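Protein kinase A regulatory subunit, putative (Trypanosoma cruzi, PDB 6FTF) probably acts as the regulatory subunit of a cAMP-independent protein kinase A, binding nucleoside-type ligands in two cyclic nucleotide-binding domains. Local coordinates at residues C71-G76 against T107-L112; K55-A60 against W134-D139; Y21-F26 against R142-G147; E154-F159 against Q176-L181. All blocks are in the same frame, centred on the assembly; numbering follows the deposited sequence. Where two conformers were deposited one is given.

Interactions 1, 2 and 4 are buried, whereas interaction 3 is only partly so. In none of the four does a direct hydrogen bond cross between the segments. Interaction 1 lies at a nucleoside pocket and adds hydrogen bonds to the ligand to its apolar packing. Interactions 2 and 3 are neighbours, with centres about 7 Å apart, and both use helix 138-145. Interaction 2 is apolar with a bridging water at its margin. Interaction 3 lays a tyrosine ring over an asparagine amide. Residues of interactions 1 and 2 also meet the same sheet, through strands 108-109 and 130-137. Interaction 4 stands apart, with its centre 22 to 24 Å from the others, and a tyrosine ring carries its packing.

Interaction 1 (C71-G76 against T107-L112); sequences CIMEAG and TAVGEL. With 7CI (7-cyano-7-deazainosine), chain F.
Met-73 meets Val-109 and Gly-110 in a nucleoside pocket of the cyclic nucleotide-binding fold. The sequence from Gly-110 onward resembles the start of the phosphate-binding cassette of that family. Met-73 CE lies 3.9 Å from Gly-110 CA and 4.0 Å from Val-109 CG2. Ile-72 CG2 adds a looser apolar contact to the same valine methyl. The Met-73 chain bends at its sulfur (chi3 73°), which turns CE to the glycine while SD sits 3.7 Å from ligand C12. One thioether thus touches both Gly-110 and the ligand's sugar.

The 2'- and 3'-hydroxyls of 7-cyano-7-deazainosine are bonded by segment 107-112. Gly-110 N gives a hydrogen bond to ligand O3, the 3'-hydroxyl. Leu-112 N adds a weak one to the same oxygen. Gly-110 precedes helix 111-116 as its N-cap residue. Its positive phi lets the chain turn there.

Further out, Val-124 pairs with the backbone of Ile-72 and Met-73, and Tyr-84 with that of Val-109. Tyr-172 OH is hydrogen-bonded to Glu-111 OE1, which steadies the carboxylate. The other oxygen, Glu-111 OE2, accepts a 2.7 Å hydrogen bond from the 2'-hydroxyl, ligand O2.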
# COMPACT_ATOMS: atom_id res chain seq x y z
N CYS A 71 -21.11 7.75 -14.89
CA CYS A 71 -20.95 6.65 -13.94
C CYS A 71 -20.09 5.56 -14.58
O CYS A 71 -20.44 5.04 -15.64
CB CYS A 71 -22.30 6.07 -13.53
SG CYS A 71 -23.27 7.19 -12.54
N ILE A 72 -18.95 5.26 -13.96
CA ILE A 72 -18.14 4.14 -14.41
C ILE A 72 -18.89 2.83 -14.18
O ILE A 72 -18.83 1.91 -15.00
CB ILE A 72 -16.77 4.15 -13.70
CG1 ILE A 72 -16.01 5.43 -14.05
CG2 ILE A 72 -15.95 2.92 -14.07
CD1 ILE A 72 -14.73 5.64 -13.28
N MET A 73 -19.59 2.73 -13.06
CA MET A 73 -20.43 1.59 -12.73
C MET A 73 -21.51 2.10 -11.78
O MET A 73 -21.34 3.14 -11.13
CB MET A 73 -19.62 0.45 -12.11
CG MET A 73 -18.85 0.82 -10.87
SD MET A 73 -17.67 -0.47 -10.34
CE MET A 73 -16.42 -0.27 -11.60
N GLU A 74 -22.62 1.37 -11.72
CA GLU A 74 -23.78 1.78 -10.94
C GLU A 74 -24.22 0.64 -10.04
O GLU A 74 -24.23 -0.52 -10.44
CB GLU A 74 -24.93 2.19 -11.86
CG GLU A 74 -24.61 3.41 -12.71
CD GLU A 74 -25.71 3.74 -13.70
OE1 GLU A 74 -26.89 3.81 -13.27
OE2 GLU A 74 -25.40 3.94 -14.90
N ALA A 75 -24.61 1.01 -8.82
CA ALA A 75 -25.05 0.02 -7.84
C ALA A 75 -26.08 -0.91 -8.46
O ALA A 75 -27.03 -0.46 -9.11
CB ALA A 75 -25.64 0.73 -6.63
N GLY A 76 -25.87 -2.22 -8.29
CA GLY A 76 -26.77 -3.25 -8.77
C GLY A 76 -26.38 -3.89 -10.09
O GLY A 76 -26.89 -4.96 -10.42
N THR A 107 -5.73 4.90 -7.94
CA THR A 107 -6.60 3.99 -7.22
C THR A 107 -7.43 3.16 -8.18
O THR A 107 -7.52 3.45 -9.38
CB THR A 107 -7.50 4.72 -6.22
OG1 THR A 107 -8.49 5.50 -6.90
CG2 THR A 107 -6.68 5.59 -5.28
N ALA A 108 -8.04 2.12 -7.64
CA ALA A 108 -8.84 1.17 -8.39
C ALA A 108 -10.31 1.26 -8.02
O ALA A 108 -10.66 1.54 -6.86
CB ALA A 108 -8.38 -0.26 -8.05
N VAL A 109 -11.17 0.96 -8.99
CA VAL A 109 -12.58 0.68 -8.73
C VAL A 109 -12.97 -0.61 -9.43
O VAL A 109 -12.48 -0.93 -10.52
CB VAL A 109 -13.54 1.83 -9.11
CG1 VAL A 109 -13.33 3.03 -8.19
CG2 VAL A 109 -13.40 2.21 -10.58
N GLY A 110 -13.89 -1.34 -8.80
CA GLY A 110 -14.37 -2.61 -9.31
C GLY A 110 -13.79 -3.81 -8.61
O GLY A 110 -14.19 -4.94 -8.89
N GLU A 111 -12.83 -3.60 -7.71
CA GLU A 111 -12.16 -4.72 -7.08
C GLU A 111 -13.04 -5.44 -6.08
O GLU A 111 -12.88 -6.64 -5.88
CB GLU A 111 -10.85 -4.25 -6.44
CG GLU A 111 -10.94 -3.68 -5.03
CD GLU A 111 -11.71 -2.40 -4.89
OE1 GLU A 111 -12.07 -2.10 -3.71
OE2 GLU A 111 -11.92 -1.68 -5.89
N LEU A 112 -13.96 -4.73 -5.44
CA LEU A 112 -14.84 -5.37 -4.47
C LEU A 112 -15.69 -6.44 -5.15
O LEU A 112 -15.83 -7.56 -4.64
CB LEU A 112 -15.72 -4.28 -3.85
CG LEU A 112 -16.59 -4.57 -2.64
CD1 LEU A 112 -15.76 -5.02 -1.46
CD2 LEU A 112 -17.31 -3.30 -2.26
C1 7CI F . -15.55 1.18 -4.41
N1 7CI F . -16.14 1.11 -3.04
O1 7CI F . -16.61 1.31 -5.35
C2 7CI F . -15.61 1.71 -1.97
N2 7CI F . -14.47 2.44 -1.84
O2 7CI F . -13.77 0.26 -5.59
C3 7CI F . -14.15 2.91 -0.62
N3 7CI F . -14.98 2.67 0.48
O3 7CI F . -15.23 -1.78 -6.31
C4 7CI F . -16.12 1.93 0.37
N4 7CI F . -19.63 -0.28 -0.06
C5 7CI F . -16.49 1.42 -0.88
O5 7CI F . -16.80 1.75 1.42
C6 7CI F . -17.60 0.63 -1.38
C7 7CI F . -17.31 0.50 -2.74
C8 7CI F . -18.71 0.13 -0.65
C9 7CI F . -14.82 -0.03 -4.77
C10 7CI F . -15.83 -0.82 -5.43
C11 7CI F . -16.58 0.22 -6.24
C12 7CI F . -18.06 -0.22 -6.64
O4 7CI F . -18.73 -0.74 -5.52

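Interaction 2 (K55-A60 against W134-D139); sequences KVVAGA and WVLDRD
Asp-137 OD1 is gripped by a water at 2.7 Å and by Thr-140 OG1. The same water is 2.6 Å from Ala-60 O, so it joins the C-terminal end of segment 55-60 to the other segment. No direct hydrogen bond links the two. Asp-137 is the N-cap residue of helix 138-145, and its side chain caps a backbone N just past segment 134-139. The water therefore reaches a carboxylate that the helix start already holds in place. The helix N-terminus would probably help to stabilise negative charge there.

Beside this polar edge, Leu-136 makes the apolar contact. With CG anti to the backbone N (chi1 -171°), its branched end comes nearer the helix than its CB does. CD1 rests 3.8 Å from Ala-60 CB and also comes near Val-57 CG1. CD2 rests 3.9 Å from Val-57 CG1. The valine and leucine side chains cross at about a right angle.

This is helix-on-sheet packing at the beta roll of the cyclic nucleotide-binding fold. The 55-60 part of helix 51-60 crosses strand residues 134-137 at 103°, with the segment axes 8.3 Å apart at closest approach. Trp-134, earlier on the strand, packs against Leu-35 and Ile-36 of helix 30-42. Helix 138-145 adds to this packing: Tyr-141 and Val-145 touch Leu-136, and Val-145 also reaches Val-57.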
# COMPACT_ATOMS: atom_id res chain seq x y z
N LYS A 55 3.90 -6.91 -15.92
CA LYS A 55 3.90 -6.51 -17.32
C LYS A 55 2.87 -7.29 -18.13
O LYS A 55 2.28 -6.72 -19.06
CB LYS A 55 5.32 -6.56 -17.89
CG LYS A 55 6.20 -5.48 -17.27
CD LYS A 55 7.65 -5.57 -17.71
CE LYS A 55 7.85 -5.09 -19.13
NZ LYS A 55 9.28 -5.16 -19.54
N VAL A 56 2.60 -8.55 -17.78
CA VAL A 56 1.50 -9.28 -18.43
C VAL A 56 0.18 -8.57 -18.17
O VAL A 56 -0.63 -8.37 -19.09
CB VAL A 56 1.46 -10.74 -17.94
CG1 VAL A 56 0.20 -11.44 -18.44
CG2 VAL A 56 2.69 -11.51 -18.39
N VAL A 57 -0.07 -8.21 -16.92
CA VAL A 57 -1.32 -7.54 -16.57
C VAL A 57 -1.42 -6.22 -17.32
O VAL A 57 -2.47 -5.90 -17.90
CB VAL A 57 -1.40 -7.35 -15.04
CG1 VAL A 57 -2.55 -6.45 -14.67
CG2 VAL A 57 -1.55 -8.70 -14.34
N ALA A 58 -0.34 -5.44 -17.35
CA ALA A 58 -0.33 -4.19 -18.10
C ALA A 58 -0.67 -4.41 -19.56
O ALA A 58 -1.47 -3.66 -20.15
CB ALA A 58 1.00 -3.46 -17.93
N GLY A 59 -0.09 -5.43 -20.17
CA GLY A 59 -0.39 -5.74 -21.55
C GLY A 59 -1.84 -6.06 -21.80
O GLY A 59 -2.36 -5.82 -22.89
N ALA A 60 -2.52 -6.61 -20.80
CA ALA A 60 -3.91 -7.01 -20.94
C ALA A 60 -4.88 -5.84 -20.77
O ALA A 60 -6.07 -6.01 -21.04
CB ALA A 60 -4.28 -8.09 -19.92
N TRP A 134 -7.24 2.66 -17.00
CA TRP A 134 -6.82 1.43 -17.65
C TRP A 134 -7.65 0.29 -17.08
O TRP A 134 -7.84 0.20 -15.86
CB TRP A 134 -5.31 1.20 -17.46
CG TRP A 134 -4.52 2.23 -18.21
CD1 TRP A 134 -4.07 3.43 -17.72
CD2 TRP A 134 -4.16 2.20 -19.60
NE1 TRP A 134 -3.42 4.12 -18.72
CE2 TRP A 134 -3.46 3.39 -19.87
CE3 TRP A 134 -4.32 1.27 -20.62
CZ2 TRP A 134 -2.94 3.67 -21.13
CZ3 TRP A 134 -3.81 1.55 -21.87
CH2 TRP A 134 -3.13 2.75 -22.11
N VAL A 135 -8.16 -0.56 -17.95
CA VAL A 135 -9.23 -1.50 -17.61
C VAL A 135 -8.77 -2.93 -17.83
O VAL A 135 -8.26 -3.27 -18.90
CB VAL A 135 -10.49 -1.20 -18.43
CG1 VAL A 135 -11.69 -2.02 -17.90
CG2 VAL A 135 -10.78 0.29 -18.44
N LEU A 136 -9.00 -3.76 -16.82
CA LEU A 136 -8.62 -5.17 -16.83
C LEU A 136 -9.87 -6.04 -16.78
O LEU A 136 -10.83 -5.72 -16.07
CB LEU A 136 -7.74 -5.49 -15.62
CG LEU A 136 -7.10 -6.87 -15.59
CD1 LEU A 136 -6.09 -7.03 -16.72
CD2 LEU A 136 -6.41 -7.11 -14.26
N ASP A 137 -9.86 -7.13 -17.53
CA ASP A 137 -10.97 -8.06 -17.56
C ASP A 137 -10.97 -8.97 -16.34
O ASP A 137 -9.95 -9.21 -15.69
CB ASP A 137 -10.88 -8.91 -18.84
CG ASP A 137 -9.70 -9.86 -18.83
OD1 ASP A 137 -8.55 -9.40 -19.05
OD2 ASP A 137 -9.91 -11.07 -18.55
N ARG A 138 -12.16 -9.53 -16.07
CA ARG A 138 -12.37 -10.38 -14.90
C ARG A 138 -11.45 -11.59 -14.90
O ARG A 138 -10.88 -11.94 -13.87
CB ARG A 138 -13.83 -10.83 -14.87
CG ARG A 138 -14.16 -11.89 -13.84
CD ARG A 138 -15.68 -12.02 -13.78
NE ARG A 138 -16.21 -12.94 -12.79
CZ ARG A 138 -17.51 -13.13 -12.59
NH1 ARG A 138 -18.39 -12.46 -13.32
NH2 ARG A 138 -17.93 -13.98 -11.67
N ASP A 139 -11.34 -12.29 -16.03
CA ASP A 139 -10.58 -13.54 -16.03
C ASP A 139 -9.12 -13.29 -15.74
O ASP A 139 -8.49 -14.05 -15.00
CB ASP A 139 -10.76 -14.30 -17.35
CG ASP A 139 -12.14 -14.94 -17.49
OD1 ASP A 139 -12.90 -14.97 -16.50
OD2 ASP A 139 -12.46 -15.42 -18.61
O HOH W 1 -8.31 -7.41 -20.85

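Interaction 3 (Y21-F26 against R142-G147); sequences YQAPYF and RNLVMG
Tyr-21 lays its ring against the side-chain amide of Asn-143, with the two planes only 8° apart. This is an amide-pi stack, and Tyr-21 has more surface buried here than any other residue of the contact. The amide is offset from the ring centre. Its nitrogen, ND2, hangs 3.8 Å above the plane toward the rim, while OD1 lies over the inner end of the side chain, 3.6 Å from Tyr-21 CB. Asn-143 CB takes part too. It sits over the same face, 4.0 Å from the ring centroid and 30° off the normal, as a CH-pi contact.

Leu-144 is the next residue of the helix and brings the aliphatic share. Its CG approaches Tyr-21 CD2 obliquely at 4.0 Å. Its CD1 reaches past the ring to Ala-23 CB at 3.8 Å. With CG anti to the carbonyl carbon (chi1 -58°), the isobutyl group reaches both residues of the N-terminal segment. Val-56 of helix 51-60 touches both Ala-23 and Leu-144, and so closes this corner.

The contact clasps the extended chain 21-26, which has no regular structure, onto helix 138-145 of the cyclic nucleotide-binding domain. The helix widens into a pi-type turn at 142-145. Both polar ends find partners in that helix. Tyr-21 OH is hydrogen-bonded to Thr-140 OG1, and Asn-143 ND2 to Asp-139 O. These bonds help to fix ring and amide. None crosses between the two segments, so the stacked faces probably attract by dispersion and close fit.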
# COMPACT_ATOMS: atom_id res chain seq x y z
N TYR A 21 -3.65 -20.30 -17.96
CA TYR A 21 -4.38 -19.14 -18.47
C TYR A 21 -3.41 -18.18 -19.16
O TYR A 21 -2.40 -17.78 -18.57
CB TYR A 21 -5.11 -18.42 -17.33
CG TYR A 21 -5.78 -17.15 -17.78
CD1 TYR A 21 -7.02 -17.18 -18.40
CD2 TYR A 21 -5.16 -15.92 -17.61
CE1 TYR A 21 -7.62 -16.02 -18.83
CE2 TYR A 21 -5.76 -14.76 -18.03
CZ TYR A 21 -6.99 -14.81 -18.65
OH TYR A 21 -7.61 -13.68 -19.09
N GLN A 22 -3.74 -17.80 -20.39
CA GLN A 22 -2.99 -16.78 -21.11
C GLN A 22 -3.83 -15.51 -21.16
O GLN A 22 -4.93 -15.50 -21.71
CB GLN A 22 -2.60 -17.22 -22.53
CG GLN A 22 -1.66 -16.20 -23.21
CD GLN A 22 -1.35 -16.51 -24.67
OE1 GLN A 22 -1.07 -17.65 -25.04
NE2 GLN A 22 -1.37 -15.48 -25.51
N ALA A 23 -3.30 -14.44 -20.59
CA ALA A 23 -4.00 -13.17 -20.63
C ALA A 23 -4.01 -12.61 -22.05
O ALA A 23 -3.09 -12.86 -22.84
CB ALA A 23 -3.28 -12.17 -19.73
N PRO A 24 -5.02 -11.82 -22.39
CA PRO A 24 -4.97 -11.10 -23.66
C PRO A 24 -3.81 -10.13 -23.66
O PRO A 24 -3.35 -9.69 -22.61
CB PRO A 24 -6.31 -10.36 -23.71
CG PRO A 24 -6.77 -10.27 -22.34
CD PRO A 24 -6.21 -11.46 -21.60
N TYR A 25 -3.33 -9.81 -24.85
CA TYR A 25 -2.27 -8.82 -25.02
C TYR A 25 -2.72 -7.82 -26.06
O TYR A 25 -2.99 -8.19 -27.21
CB TYR A 25 -0.92 -9.44 -25.41
CG TYR A 25 0.16 -8.38 -25.62
CD1 TYR A 25 0.42 -7.43 -24.64
CD2 TYR A 25 0.88 -8.31 -26.81
CE1 TYR A 25 1.38 -6.44 -24.82
CE2 TYR A 25 1.86 -7.33 -27.00
CZ TYR A 25 2.10 -6.39 -26.00
OH TYR A 25 3.04 -5.39 -26.16
N PHE A 26 -2.83 -6.57 -25.65
CA PHE A 26 -3.09 -5.46 -26.55
C PHE A 26 -1.79 -4.68 -26.63
O PHE A 26 -1.32 -4.16 -25.62
CB PHE A 26 -4.22 -4.60 -26.01
CG PHE A 26 -5.50 -5.35 -25.81
CD1 PHE A 26 -6.36 -5.57 -26.88
CD2 PHE A 26 -5.84 -5.86 -24.57
CE1 PHE A 26 -7.53 -6.27 -26.70
CE2 PHE A 26 -7.01 -6.56 -24.40
CZ PHE A 26 -7.85 -6.77 -25.47
N ARG A 142 -8.87 -12.61 -12.01
CA ARG A 142 -9.04 -13.78 -11.15
C ARG A 142 -7.91 -14.78 -11.31
O ARG A 142 -7.53 -15.44 -10.33
CB ARG A 142 -10.38 -14.46 -11.42
CG ARG A 142 -11.56 -13.58 -11.04
CD ARG A 142 -12.90 -14.28 -11.14
NE ARG A 142 -13.05 -15.32 -10.12
CZ ARG A 142 -13.18 -16.62 -10.37
NH1 ARG A 142 -13.20 -17.09 -11.61
NH2 ARG A 142 -13.31 -17.47 -9.35
N ASN A 143 -7.36 -14.93 -12.51
CA ASN A 143 -6.34 -15.94 -12.75
C ASN A 143 -4.95 -15.45 -12.38
O ASN A 143 -4.14 -16.23 -11.87
CB ASN A 143 -6.33 -16.37 -14.21
CG ASN A 143 -7.35 -17.41 -14.49
OD1 ASN A 143 -7.10 -18.61 -14.31
ND2 ASN A 143 -8.53 -16.98 -14.90
N LEU A 144 -4.63 -14.18 -12.65
CA LEU A 144 -3.27 -13.70 -12.51
C LEU A 144 -3.04 -12.74 -11.36
O LEU A 144 -1.89 -12.60 -10.92
CB LEU A 144 -2.82 -13.01 -13.79
CG LEU A 144 -2.86 -13.83 -15.07
CD1 LEU A 144 -2.20 -13.02 -16.17
CD2 LEU A 144 -2.17 -15.18 -14.91
N VAL A 145 -4.06 -12.07 -10.86
CA VAL A 145 -3.87 -11.03 -9.86
C VAL A 145 -4.34 -11.48 -8.49
O VAL A 145 -3.60 -11.34 -7.50
CB VAL A 145 -4.57 -9.73 -10.28
CG1 VAL A 145 -4.34 -8.65 -9.21
CG2 VAL A 145 -4.08 -9.27 -11.63
N MET A 146 -5.56 -11.99 -8.39
CA MET A 146 -6.20 -12.11 -7.09
C MET A 146 -5.38 -12.98 -6.13
O MET A 146 -5.19 -12.61 -4.96
CB MET A 146 -7.59 -12.67 -7.27
CG MET A 146 -8.31 -12.81 -5.96
SD MET A 146 -10.05 -13.13 -6.24
CE MET A 146 -10.57 -13.50 -4.57
N GLY A 147 -4.93 -14.13 -6.59
CA GLY A 147 -4.05 -14.93 -5.77
C GLY A 147 -4.65 -15.20 -4.41
O GLY A 147 -5.82 -15.57 -4.30

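Interaction 4 (E154-F159 against Q176-L181); sequences ETYIQF and QLADAL. With EDO (1,2-ethanediol), chain B.
Tyr-156 packs against Ala-178 and Leu-181 where helices 149-160 and 171-178 come together. The pair is joined by a short linker. It resembles the N3A-type helical motif that accompanies the beta roll in cyclic nucleotide-binding proteins. The tight side is the tyrosine ring. Leu-181 CB stands over one face, 3.9 Å from the centroid and 17° off the normal, in a CH-pi contact. Leu-181 CD1 reaches the inner end of the ring, 3.9 Å from Tyr-156 CG. Thr-155 CG2, from the same helix as the ring, lies 3.6 Å above the opposite face, over its centre. The ring is thus held between two aliphatic groups. Closer to the helix, Tyr-156 CB meets Ala-178 CB at 4.0 Å.

A type I turn from Ala-178 to Leu-181 brings the leucine to the ring. Ala-257 and Leu-259 of strand 254-260 also pack on Leu-181, while Ser-183 OG is hydrogen-bonded to Tyr-156 OH.

The other side of the first helix is loose. Glu-154 and Gln-158 are exposed there and make no contact with segment 176-181. Gln-158 shares a 1,2-ethanediol, probably left from crystallisation, with Asn-162. Gln-158 NE2 gives a nearly straight hydrogen bond to the diol O1, at 2.7 Å and 170°.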
# COMPACT_ATOMS: atom_id res chain seq x y z
N GLU A 154 -7.47 -11.98 5.74
CA GLU A 154 -7.73 -12.71 6.99
C GLU A 154 -6.54 -12.67 7.92
O GLU A 154 -6.70 -12.64 9.15
CB GLU A 154 -8.05 -14.18 6.70
CG GLU A 154 -9.44 -14.44 6.26
CD GLU A 154 -10.49 -13.84 7.19
OE1 GLU A 154 -10.49 -14.20 8.38
OE2 GLU A 154 -11.29 -13.00 6.71
N THR A 155 -5.33 -12.69 7.38
CA THR A 155 -4.14 -12.74 8.21
C THR A 155 -4.02 -11.49 9.05
O THR A 155 -3.59 -11.56 10.20
CB THR A 155 -2.90 -12.92 7.31
OG1 THR A 155 -3.00 -14.18 6.64
CG2 THR A 155 -1.61 -12.89 8.11
N TYR A 156 -4.41 -10.33 8.50
CA TYR A 156 -4.13 -9.06 9.16
C TYR A 156 -5.32 -8.31 9.73
O TYR A 156 -5.11 -7.47 10.61
CB TYR A 156 -3.34 -8.12 8.23
CG TYR A 156 -2.04 -8.73 7.79
CD1 TYR A 156 -1.00 -8.93 8.68
CD2 TYR A 156 -1.89 -9.18 6.51
CE1 TYR A 156 0.18 -9.55 8.27
CE2 TYR A 156 -0.73 -9.79 6.09
CZ TYR A 156 0.29 -9.98 6.98
OH TYR A 156 1.45 -10.62 6.57
N ILE A 157 -6.55 -8.51 9.26
CA ILE A 157 -7.60 -7.53 9.57
C ILE A 157 -7.90 -7.45 11.07
O ILE A 157 -8.09 -6.35 11.62
CB ILE A 157 -8.86 -7.75 8.71
CG1 ILE A 157 -9.85 -6.59 8.90
CG2 ILE A 157 -9.54 -9.06 8.99
CD1 ILE A 157 -9.30 -5.22 8.59
N GLN A 158 -7.96 -8.58 11.76
CA GLN A 158 -8.27 -8.53 13.20
C GLN A 158 -7.17 -7.80 13.97
O GLN A 158 -7.45 -7.03 14.90
CB GLN A 158 -8.49 -9.94 13.74
CG GLN A 158 -9.12 -9.97 15.13
CD GLN A 158 -8.13 -9.90 16.27
OE1 GLN A 158 -6.94 -10.20 16.12
NE2 GLN A 158 -8.63 -9.54 17.44
N PHE A 159 -5.91 -8.02 13.60
CA PHE A 159 -4.80 -7.30 14.21
C PHE A 159 -4.89 -5.81 13.92
O PHE A 159 -4.75 -4.98 14.83
CB PHE A 159 -3.48 -7.87 13.68
CG PHE A 159 -2.29 -7.02 14.01
CD1 PHE A 159 -1.84 -6.94 15.31
CD2 PHE A 159 -1.66 -6.27 13.05
CE1 PHE A 159 -0.75 -6.15 15.64
CE2 PHE A 159 -0.56 -5.48 13.38
CZ PHE A 159 -0.13 -5.42 14.68
N GLN A 176 -7.38 -2.36 2.64
CA GLN A 176 -6.45 -1.85 1.63
C GLN A 176 -5.01 -1.90 2.12
O GLN A 176 -4.09 -2.23 1.36
CB GLN A 176 -6.88 -0.43 1.25
CG GLN A 176 -6.02 0.37 0.33
CD GLN A 176 -6.74 1.63 -0.08
OE1 GLN A 176 -6.83 2.61 0.68
NE2 GLN A 176 -7.34 1.58 -1.24
N LEU A 177 -4.79 -1.60 3.40
CA LEU A 177 -3.47 -1.79 4.00
C LEU A 177 -3.10 -3.27 4.01
O LEU A 177 -1.98 -3.65 3.64
CB LEU A 177 -3.46 -1.17 5.40
CG LEU A 177 -2.22 -1.45 6.22
CD1 LEU A 177 -0.95 -0.92 5.57
CD2 LEU A 177 -2.39 -0.86 7.59
N ALA A 178 -4.02 -4.13 4.45
CA ALA A 178 -3.73 -5.56 4.52
C ALA A 178 -3.28 -6.11 3.17
O ALA A 178 -2.43 -7.01 3.11
CB ALA A 178 -4.96 -6.33 5.00
N ASP A 179 -3.86 -5.60 2.07
CA ASP A 179 -3.51 -6.06 0.72
C ASP A 179 -2.02 -5.92 0.44
O ASP A 179 -1.49 -6.63 -0.42
CB ASP A 179 -4.26 -5.22 -0.32
CG ASP A 179 -5.72 -5.59 -0.49
OD1 ASP A 179 -6.08 -6.78 -0.33
OD2 ASP A 179 -6.52 -4.67 -0.82
N ALA A 180 -1.34 -4.99 1.10
CA ALA A 180 0.06 -4.66 0.84
C ALA A 180 1.00 -5.21 1.91
O ALA A 180 2.21 -4.95 1.83
CB ALA A 180 0.24 -3.14 0.71
N LEU A 181 0.51 -5.96 2.89
CA LEU A 181 1.35 -6.43 3.99
C LEU A 181 1.83 -7.85 3.77
O LEU A 181 1.13 -8.70 3.22
CB LEU A 181 0.59 -6.38 5.32
CG LEU A 181 0.21 -5.00 5.83
CD1 LEU A 181 -0.63 -5.14 7.08
CD2 LEU A 181 1.42 -4.16 6.11
C1 EDO B . -12.15 -8.13 17.11
O1 EDO B . -11.35 -9.20 17.62
C2 EDO B . -11.35 -6.84 16.99
O2 EDO B . -10.72 -6.55 18.24